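Local structure of Hsp70/Hsp90 co-chaperone CNS1 (6HFM) at residues 102-107 / 151-156; 86-89 / 95-98; 14-19 / 45-50. The protein acts as a co-chaperone that binds Hsp90 and Hsp70 and stimulates the ATPase of the Hsp70 SSA1. One frame throughout, in Å; residues are numbered along the deposited sequence.

Contact 1 (102-107 / 151-156); sequences LVFMET and GWISKW
Phe-104 on the strand meets Trp-152 and Ile-153 on the helix, and these apolar contacts form the larger part of the join. Trp-152 CZ3 meets the CG and CD2 side of the phenyl ring obliquely, 3.8 Å from Phe-104 CD2. The two rings are neither stacked nor edge-to-face. Their planes stand 47° apart, and the side chains run past each other in opposite directions. Ile-153 crosses Phe-104 at about a right angle. Its tip does the touching: Ile-153 CD1 lies 3.7 Å from Phe-104 CE1. An alanine in place of Phe-104 would probably leave a gap beside Trp-152 CZ3 and take away the partner of Ile-153 CD1 across this contact.

The second kind of contact is polar against aromatic. Glu-106 OE1 sits at the rim of the Trp-156 indole, near its plane, 3.9 Å from Trp-156 CZ2. The carboxylate is turned 73° from the ring. Trp-156 CG is anti to the backbone N (chi1 178°), which carries the six-membered ring out toward the strand. Lys-140 and Arg-164 form salt bridges with OE1, and Arg-165 forms one with OE2. Three basic groups thus fix the carboxylate and would be expected to keep it ionised. Trp-156 NE1 is hydrogen-bonded to Gly-110 O, and Tyr-142 meets the rings of both tryptophans.

This is a helix packed on one face of a mixed beta-sheet. Helix 146-155 follows strand 139-145 and folds back across its antiparallel neighbour, strand 101-106, within the C-terminal wheel domain of the Cns1/TTC4 family.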
loop_
_atom_site.group_PDB
_atom_site.type_symbol
_atom_site.label_atom_id
_atom_site.label_comp_id
_atom_site.label_asym_id
_atom_site.label_seq_id
_atom_site.Cartn_x
_atom_site.Cartn_y
_atom_site.Cartn_z
ATOM N N LEU A 102 -10.917 -6.850 -5.126
ATOM C CA LEU A 102 -10.907 -6.145 -3.845
ATOM C C LEU A 102 -9.468 -5.759 -3.529
ATOM O O LEU A 102 -8.524 -6.364 -4.047
ATOM C CB LEU A 102 -11.480 -7.027 -2.736
ATOM C CG LEU A 102 -12.929 -7.492 -2.904
ATOM C CD1 LEU A 102 -13.332 -8.338 -1.707
ATOM C CD2 LEU A 102 -13.885 -6.330 -3.096
ATOM N N VAL A 103 -9.314 -4.736 -2.686
ATOM C CA VAL A 103 -8.000 -4.251 -2.263
ATOM C C VAL A 103 -7.887 -4.461 -0.753
ATOM O O VAL A 103 -8.768 -4.045 0.003
ATOM C CB VAL A 103 -7.795 -2.759 -2.593
ATOM C CG1 VAL A 103 -6.380 -2.313 -2.241
ATOM C CG2 VAL A 103 -8.075 -2.487 -4.068
ATOM N N PHE A 104 -6.800 -5.107 -0.333
ATOM C CA PHE A 104 -6.510 -5.362 1.075
ATOM C C PHE A 104 -5.197 -4.708 1.489
ATOM O O PHE A 104 -4.285 -4.540 0.678
ATOM C CB PHE A 104 -6.480 -6.865 1.368
ATOM C CG PHE A 104 -7.781 -7.553 1.081
ATOM C CD1 PHE A 104 -8.784 -7.592 2.037
ATOM C CD2 PHE A 104 -8.016 -8.134 -0.158
ATOM C CE1 PHE A 104 -9.996 -8.205 1.772
ATOM C CE2 PHE A 104 -9.225 -8.755 -0.431
ATOM C CZ PHE A 104 -10.219 -8.789 0.538
ATOM N N MET A 105 -5.135 -4.302 2.755
ATOM C CA MET A 105 -3.922 -3.764 3.356
ATOM C C MET A 105 -3.711 -4.398 4.721
ATOM O O MET A 105 -4.676 -4.738 5.411
ATOM C CB MET A 105 -4.017 -2.243 3.486
ATOM C CG MET A 105 -4.124 -1.545 2.133
ATOM S SD MET A 105 -4.315 0.251 2.183
ATOM C CE MET A 105 -2.639 0.738 2.557
ATOM N N GLU A 106 -2.444 -4.560 5.091
ATOM C CA GLU A 106 -2.075 -5.135 6.378
ATOM C C GLU A 106 -2.238 -4.088 7.483
ATOM O O GLU A 106 -1.936 -2.907 7.276
ATOM C CB GLU A 106 -0.636 -5.648 6.321
ATOM C CG GLU A 106 -0.173 -6.411 7.553
ATOM C CD GLU A 106 1.238 -6.969 7.426
ATOM O OE1 GLU A 106 1.721 -7.185 6.286
ATOM O OE2 GLU A 106 1.864 -7.220 8.478
ATOM N N THR A 107 -2.711 -4.518 8.653
ATOM C CA THR A 107 -2.865 -3.627 9.809
ATOM C C THR A 107 -1.681 -3.774 10.765
ATOM O O THR A 107 -0.858 -4.679 10.615
ATOM C CB THR A 107 -4.175 -3.912 10.574
ATOM O OG1 THR A 107 -4.148 -5.241 11.108
ATOM C CG2 THR A 107 -5.382 -3.756 9.669
ATOM N N GLY A 151 -10.869 -17.381 0.158
ATOM C CA GLY A 151 -9.801 -18.376 0.198
ATOM C C GLY A 151 -8.431 -17.798 0.519
ATOM O O GLY A 151 -7.672 -18.371 1.313
ATOM N N TRP A 152 -8.110 -16.659 -0.084
ATOM C CA TRP A 152 -6.831 -15.997 0.165
ATOM C C TRP A 152 -6.717 -15.481 1.609
ATOM O O TRP A 152 -5.671 -15.644 2.240
ATOM C CB TRP A 152 -6.590 -14.862 -0.844
ATOM C CG TRP A 152 -5.287 -14.164 -0.607
ATOM C CD1 TRP A 152 -4.039 -14.652 -0.855
ATOM C CD2 TRP A 152 -5.107 -12.875 -0.020
ATOM N NE1 TRP A 152 -3.087 -13.740 -0.472
ATOM C CE2 TRP A 152 -3.714 -12.636 0.044
ATOM C CE3 TRP A 152 -5.988 -11.891 0.453
ATOM C CZ2 TRP A 152 -3.179 -11.450 0.561
ATOM C CZ3 TRP A 152 -5.456 -10.709 0.960
ATOM C CH2 TRP A 152 -4.062 -10.503 1.012
ATOM N N ILE A 153 -7.792 -14.886 2.127
ATOM C CA ILE A 153 -7.830 -14.428 3.529
ATOM C C ILE A 153 -7.658 -15.609 4.496
ATOM O O ILE A 153 -6.965 -15.487 5.507
ATOM C CB ILE A 153 -9.126 -13.634 3.829
ATOM C CG1 ILE A 153 -9.096 -12.296 3.084
ATOM C CG2 ILE A 153 -9.293 -13.365 5.328
ATOM C CD1 ILE A 153 -10.458 -11.668 2.933
ATOM N N SER A 154 -8.271 -16.744 4.172
ATOM C CA SER A 154 -8.140 -17.956 4.989
ATOM C C SER A 154 -6.694 -18.457 5.110
ATOM O O SER A 154 -6.312 -18.989 6.158
ATOM C CB SER A 154 -9.025 -19.074 4.430
ATOM O OG SER A 154 -9.018 -20.198 5.287
ATOM N N LYS A 155 -5.907 -18.285 4.044
ATOM C CA LYS A 155 -4.503 -18.712 4.000
ATOM C C LYS A 155 -3.516 -17.697 4.603
ATOM O O LYS A 155 -2.372 -18.056 4.875
ATOM C CB LYS A 155 -4.070 -18.990 2.553
ATOM C CG LYS A 155 -4.907 -19.999 1.783
ATOM C CD LYS A 155 -4.622 -21.438 2.163
ATOM C CE LYS A 155 -5.069 -22.374 1.049
ATOM N NZ LYS A 155 -5.187 -23.781 1.513
ATOM N N TRP A 156 -3.940 -16.441 4.783
ATOM C CA TRP A 156 -3.075 -15.387 5.337
ATOM C C TRP A 156 -2.541 -15.798 6.707
ATOM O O TRP A 156 -3.315 -16.175 7.588
ATOM C CB TRP A 156 -3.848 -14.066 5.447
ATOM C CG TRP A 156 -3.061 -12.929 6.050
ATOM C CD1 TRP A 156 -3.089 -12.509 7.348
ATOM C CD2 TRP A 156 -2.145 -12.064 5.369
ATOM N NE1 TRP A 156 -2.241 -11.442 7.522
ATOM C CE2 TRP A 156 -1.658 -11.138 6.321
ATOM C CE3 TRP A 156 -1.699 -11.970 4.044
ATOM C CZ2 TRP A 156 -0.732 -10.138 5.990
ATOM C CZ3 TRP A 156 -0.777 -10.969 3.716
ATOM C CH2 TRP A 156 -0.308 -10.071 4.689
#

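Contact 2 (86-89 / 95-98); sequences ERFK and NFTP
Arg-87 NH2, on the side of Phe-88 turned from Phe-96, is gripped by a salt bridge to Asp-62 OD2, a hydrogen bond to Val-80 O and a weak one to Tyr-55 OH. These bonds hold the guanidinium beside the Phe-88 ring, with Phe-88 CZ 3.8 Å above the guanidinium plane. Arg-87 CG lies over one face of the phenyl ring, toward its rim.

The opposite face takes Phe-96. The two phenyl rings form a face-to-face stack with centroids 4.5 Å apart and planes at 26°. The overlap is displaced toward the rim of Phe-88. Its CE2 is 3.8 Å from Phe-96 CB, and CZ lies 4.1 Å from Phe-96 CD1. Phe-96 therefore lays its CB, CG and CD1 side over the ring. Its CG lies anti to the carbonyl carbon (chi1 -72°), which turns the ring of Phe-96 onto Phe-88. Phe-96 is also the centre of an inverse gamma turn. Phe-88 is thus sandwiched between an arginine chain and a second ring, while Tyr-55 meets it edge-to-face.

Both segments belong to the long loop between helix 73-82 and strand 101-106. Phe-88 reaches Leu-81 of that helix, and Phe-96 rests on Pro-145 at the end of strand 139-145.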
loop_
_atom_site.group_PDB
_atom_site.type_symbol
_atom_site.label_atom_id
_atom_site.label_comp_id
_atom_site.label_asym_id
_atom_site.label_seq_id
_atom_site.Cartn_x
_atom_site.Cartn_y
_atom_site.Cartn_z
ATOM N N GLU A 86 -1.197 -8.609 -19.893
ATOM C CA GLU A 86 -0.505 -9.835 -20.294
ATOM C C GLU A 86 0.363 -10.436 -19.185
ATOM O O GLU A 86 0.628 -11.637 -19.213
ATOM C CB GLU A 86 0.347 -9.602 -21.552
ATOM C CG GLU A 86 -0.430 -9.170 -22.796
ATOM C CD GLU A 86 -1.468 -10.181 -23.268
ATOM O OE1 GLU A 86 -1.394 -11.372 -22.889
ATOM O OE2 GLU A 86 -2.367 -9.777 -24.037
ATOM N N ARG A 87 0.786 -9.622 -18.211
ATOM C CA ARG A 87 1.612 -10.120 -17.102
ATOM C C ARG A 87 0.901 -11.153 -16.210
ATOM O O ARG A 87 1.573 -11.970 -15.578
ATOM C CB ARG A 87 2.204 -8.969 -16.269
ATOM C CG ARG A 87 1.250 -8.236 -15.338
ATOM C CD ARG A 87 1.897 -6.933 -14.879
ATOM N NE ARG A 87 1.030 -6.096 -14.051
ATOM C CZ ARG A 87 -0.058 -5.448 -14.476
ATOM N NH1 ARG A 87 -0.478 -5.535 -15.743
ATOM N NH2 ARG A 87 -0.753 -4.708 -13.616
ATOM N N PHE A 88 -0.435 -11.117 -16.160
ATOM C CA PHE A 88 -1.210 -12.136 -15.441
ATOM C C PHE A 88 -1.384 -13.341 -16.354
ATOM O O PHE A 88 -2.027 -13.234 -17.399
ATOM C CB PHE A 88 -2.581 -11.603 -15.006
ATOM C CG PHE A 88 -2.517 -10.338 -14.191
ATOM C CD1 PHE A 88 -1.618 -10.212 -13.134
ATOM C CD2 PHE A 88 -3.372 -9.274 -14.470
ATOM C CE1 PHE A 88 -1.562 -9.046 -12.388
ATOM C CE2 PHE A 88 -3.322 -8.106 -13.721
ATOM C CZ PHE A 88 -2.415 -7.994 -12.677
ATOM N N LYS A 89 -0.808 -14.475 -15.956
ATOM C CA LYS A 89 -0.735 -15.666 -16.813
ATOM C C LYS A 89 -1.229 -16.950 -16.140
ATOM O O LYS A 89 -0.922 -18.048 -16.604
ATOM C CB LYS A 89 0.706 -15.851 -17.297
ATOM C CG LYS A 89 1.243 -14.652 -18.054
ATOM C CD LYS A 89 2.634 -14.915 -18.590
ATOM C CE LYS A 89 3.307 -13.625 -19.005
ATOM N NZ LYS A 89 3.877 -12.902 -17.832
ATOM N N ASN A 95 -10.430 -12.114 -14.058
ATOM C CA ASN A 95 -11.112 -11.379 -12.982
ATOM C C ASN A 95 -10.335 -10.173 -12.439
ATOM O O ASN A 95 -10.756 -9.579 -11.445
ATOM C CB ASN A 95 -11.476 -12.338 -11.841
ATOM C CG ASN A 95 -12.402 -13.461 -12.290
ATOM O OD1 ASN A 95 -12.197 -14.622 -11.941
ATOM N ND2 ASN A 95 -13.423 -13.118 -13.066
ATOM N N PHE A 96 -9.228 -9.795 -13.085
ATOM C CA PHE A 96 -8.485 -8.588 -12.701
ATOM C C PHE A 96 -8.988 -7.361 -13.468
ATOM O O PHE A 96 -8.344 -6.875 -14.397
ATOM C CB PHE A 96 -6.975 -8.797 -12.865
ATOM C CG PHE A 96 -6.382 -9.709 -11.822
ATOM C CD1 PHE A 96 -5.763 -9.182 -10.689
ATOM C CD2 PHE A 96 -6.464 -11.090 -11.952
ATOM C CE1 PHE A 96 -5.227 -10.020 -9.717
ATOM C CE2 PHE A 96 -5.934 -11.930 -10.982
ATOM C CZ PHE A 96 -5.309 -11.394 -9.865
ATOM N N THR A 97 -10.166 -6.888 -13.062
ATOM C CA THR A 97 -10.752 -5.639 -13.556
ATOM C C THR A 97 -11.037 -4.757 -12.339
ATOM O O THR A 97 -11.093 -5.265 -11.218
ATOM C CB THR A 97 -12.065 -5.874 -14.335
ATOM O OG1 THR A 97 -13.122 -6.214 -13.429
ATOM C CG2 THR A 97 -11.899 -6.983 -15.369
ATOM N N PRO A 98 -11.225 -3.442 -12.545
ATOM C CA PRO A 98 -11.471 -2.545 -11.405
ATOM C C PRO A 98 -12.656 -2.908 -10.499
ATOM O O PRO A 98 -12.554 -2.754 -9.282
ATOM C CB PRO A 98 -11.702 -1.191 -12.080
ATOM C CG PRO A 98 -10.883 -1.263 -13.314
ATOM C CD PRO A 98 -11.023 -2.680 -13.792
#

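Contact 3 (14-19 / 45-50); sequences TLRNIT and SQLIYP
Arg-16 and Ile-18 both point at the strand segment, and Leu-47 points back at them. Ile-18 and Leu-47 reach toward each other tip to tip. Ile-18 CD1 is 3.5 Å from Leu-47 CD2, which is tighter than usual for two methyl groups. Leu-47 CG is anti to the backbone N (chi1 -175°), which swings the isobutyl group out toward Arg-16 and Ile-18.

Arg-16 passes Leu-47 at a slant. Its chain is extended from CG to NE, with Arg-16 CD 3.9 Å from the same Leu-47 CD2. Leu-47 CD2 is thus shared by the Ile-18 tip and an arginine methylene. Farther out, Arg-16 NE lies 3.9 Å from Leu-47 CB, oblique to the guanidinium plane. Leu-9 and Met-13 of helix 4-15 also pack on Leu-47.

The turn that carries Arg-16 and Ile-18 is a Schellman motif. Asn-17, with a positive phi of 57°, is where the chain leaves helical geometry after helix 4-15, and its N is bonded to Thr-14 O at 3.0 Å. Asn-17 belongs with Leu-125 to the magnesium site, and the Ile-18 side chain is about 6 Å from the ion. Ile-18 also touches Leu-125.

The guanidinium lies at the polar end of the contact. Its NH1 is hydrogen-bonded to Phe-43 O and Ala-12 O, and its NE forms a salt bridge with Glu-69 OE1. The other carboxylate oxygen, Glu-69 OE2, accepts a hydrogen bond from Leu-47 N, so this glutamate links the arginine to the strand. Ser-45 O lies at the guanidinium edge, near its plane. It is 2.9 Å from Arg-16 NH2, but the angle is too poor for a hydrogen bond.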
loop_
_atom_site.group_PDB
_atom_site.type_symbol
_atom_site.label_atom_id
_atom_site.label_comp_id
_atom_site.label_asym_id
_atom_site.label_seq_id
_atom_site.Cartn_x
_atom_site.Cartn_y
_atom_site.Cartn_z
ATOM N N THR A 14 3.774 12.867 11.538
ATOM C CA THR A 14 3.152 12.652 12.847
ATOM C C THR A 14 1.792 13.359 12.924
ATOM O O THR A 14 0.849 12.832 13.511
ATOM C CB THR A 14 4.071 13.111 14.002
ATOM O OG1 THR A 14 5.364 12.510 13.855
ATOM C CG2 THR A 14 3.491 12.709 15.353
ATOM N N LEU A 15 1.686 14.543 12.316
ATOM C CA LEU A 15 0.395 15.246 12.236
ATOM C C LEU A 15 -0.648 14.394 11.516
ATOM O O LEU A 15 -1.809 14.352 11.916
ATOM C CB LEU A 15 0.544 16.586 11.507
ATOM C CG LEU A 15 -0.739 17.406 11.324
ATOM C CD1 LEU A 15 -1.240 17.936 12.661
ATOM C CD2 LEU A 15 -0.500 18.540 10.344
ATOM N N ARG A 16 -0.209 13.710 10.461
ATOM C CA ARG A 16 -1.053 12.802 9.680
ATOM C C ARG A 16 -1.313 11.433 10.352
ATOM O O ARG A 16 -1.962 10.573 9.751
ATOM C CB ARG A 16 -0.413 12.582 8.303
ATOM C CG ARG A 16 -0.450 13.790 7.372
ATOM C CD ARG A 16 0.481 13.567 6.197
ATOM N NE ARG A 16 0.314 14.513 5.095
ATOM C CZ ARG A 16 0.771 15.764 5.069
ATOM N NH1 ARG A 16 1.380 16.302 6.126
ATOM N NH2 ARG A 16 0.571 16.507 3.977
ATOM N N ASN A 17 -0.791 11.235 11.568
ATOM C CA ASN A 17 -0.966 10.009 12.358
ATOM C C ASN A 17 -0.493 8.746 11.624
ATOM O O ASN A 17 -1.075 7.677 11.784
ATOM C CB ASN A 17 -2.428 9.869 12.804
ATOM C CG ASN A 17 -2.602 8.877 13.945
ATOM O OD1 ASN A 17 -1.734 8.751 14.807
ATOM N ND2 ASN A 17 -3.721 8.161 13.942
ATOM N N ILE A 18 0.584 8.876 10.850
ATOM C CA ILE A 18 1.089 7.756 10.037
ATOM C C ILE A 18 1.936 6.817 10.902
ATOM O O ILE A 18 2.880 7.246 11.579
ATOM C CB ILE A 18 1.905 8.245 8.816
ATOM C CG1 ILE A 18 0.982 8.957 7.828
ATOM C CG2 ILE A 18 2.601 7.079 8.101
ATOM C CD1 ILE A 18 1.699 9.789 6.788
ATOM N N THR A 19 1.579 5.540 10.876
ATOM C CA THR A 19 2.376 4.478 11.485
ATOM C C THR A 19 3.315 3.922 10.410
ATOM O O THR A 19 2.863 3.611 9.315
ATOM C CB THR A 19 1.449 3.349 11.987
ATOM O OG1 THR A 19 0.462 3.893 12.871
ATOM C CG2 THR A 19 2.232 2.261 12.709
ATOM N N SER A 45 1.223 20.515 1.850
ATOM C CA SER A 45 1.380 20.031 0.481
ATOM C C SER A 45 1.243 18.513 0.465
ATOM O O SER A 45 1.261 17.861 1.515
ATOM C CB SER A 45 2.710 20.490 -0.128
ATOM O OG SER A 45 3.834 19.896 0.486
ATOM N N GLN A 46 1.078 17.953 -0.727
ATOM C CA GLN A 46 0.798 16.524 -0.851
ATOM C C GLN A 46 2.016 15.687 -0.476
ATOM O O GLN A 46 3.101 15.879 -1.021
ATOM C CB GLN A 46 0.338 16.174 -2.266
ATOM C CG GLN A 46 -0.982 16.820 -2.643
ATOM C CD GLN A 46 -1.339 16.637 -4.106
ATOM O OE1 GLN A 46 -1.170 15.554 -4.674
ATOM N NE2 GLN A 46 -1.850 17.701 -4.724
ATOM N N LEU A 47 1.827 14.792 0.488
ATOM C CA LEU A 47 2.796 13.748 0.799
ATOM C C LEU A 47 2.782 12.706 -0.317
ATOM O O LEU A 47 1.720 12.239 -0.729
ATOM C CB LEU A 47 2.465 13.101 2.141
ATOM C CG LEU A 47 3.448 12.064 2.689
ATOM C CD1 LEU A 47 4.835 12.647 2.916
ATOM C CD2 LEU A 47 2.913 11.455 3.978
ATOM N N ILE A 48 3.973 12.353 -0.799
ATOM C CA ILE A 48 4.145 11.437 -1.928
ATOM C C ILE A 48 5.009 10.266 -1.451
ATOM O O ILE A 48 6.110 10.485 -0.939
ATOM C CB ILE A 48 4.828 12.149 -3.111
ATOM C CG1 ILE A 48 3.959 13.311 -3.612
ATOM C CG2 ILE A 48 5.078 11.183 -4.260
ATOM C CD1 ILE A 48 4.700 14.326 -4.455
ATOM N N TYR A 49 4.513 9.040 -1.628
ATOM C CA TYR A 49 5.251 7.828 -1.235
ATOM C C TYR A 49 5.189 6.766 -2.335
ATOM O O TYR A 49 4.280 6.793 -3.164
ATOM C CB TYR A 49 4.760 7.245 0.105
ATOM C CG TYR A 49 3.338 7.581 0.537
ATOM C CD1 TYR A 49 2.248 7.255 -0.257
ATOM C CD2 TYR A 49 3.088 8.193 1.777
ATOM C CE1 TYR A 49 0.951 7.557 0.138
ATOM C CE2 TYR A 49 1.795 8.489 2.182
ATOM C CZ TYR A 49 0.728 8.170 1.361
ATOM O OH TYR A 49 -0.558 8.454 1.762
ATOM N N PRO A 50 6.151 5.823 -2.341
ATOM C CA PRO A 50 6.071 4.724 -3.292
ATOM C C PRO A 50 4.981 3.728 -2.901
ATOM O O PRO A 50 4.483 3.755 -1.771
ATOM C CB PRO A 50 7.462 4.066 -3.198
ATOM C CG PRO A 50 8.262 4.895 -2.245
ATOM C CD PRO A 50 7.266 5.623 -1.407
#

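Overall arrangement
From the N terminus the chain first closes contact 3. The end of helix 4-15 and the following turn meet the start of strand 47-55, across a connection holding strands 20-21 and 36-37. Contact 2 closes a loop of five residues and pins together two parts of the connection between helix 73-82 and strand 101-106. Its second segment runs almost directly into segment 102-107 of contact 1, which closes when helix 146-155 returns over that strand. The loops run in series, none nested or crossing. Contacts 1 and 3 reach the same mixed sheet on opposite sides of the chain's centre, about 24 Å between centres. Contacts 2 and 3 lie farthest apart, about 30 Å between centres.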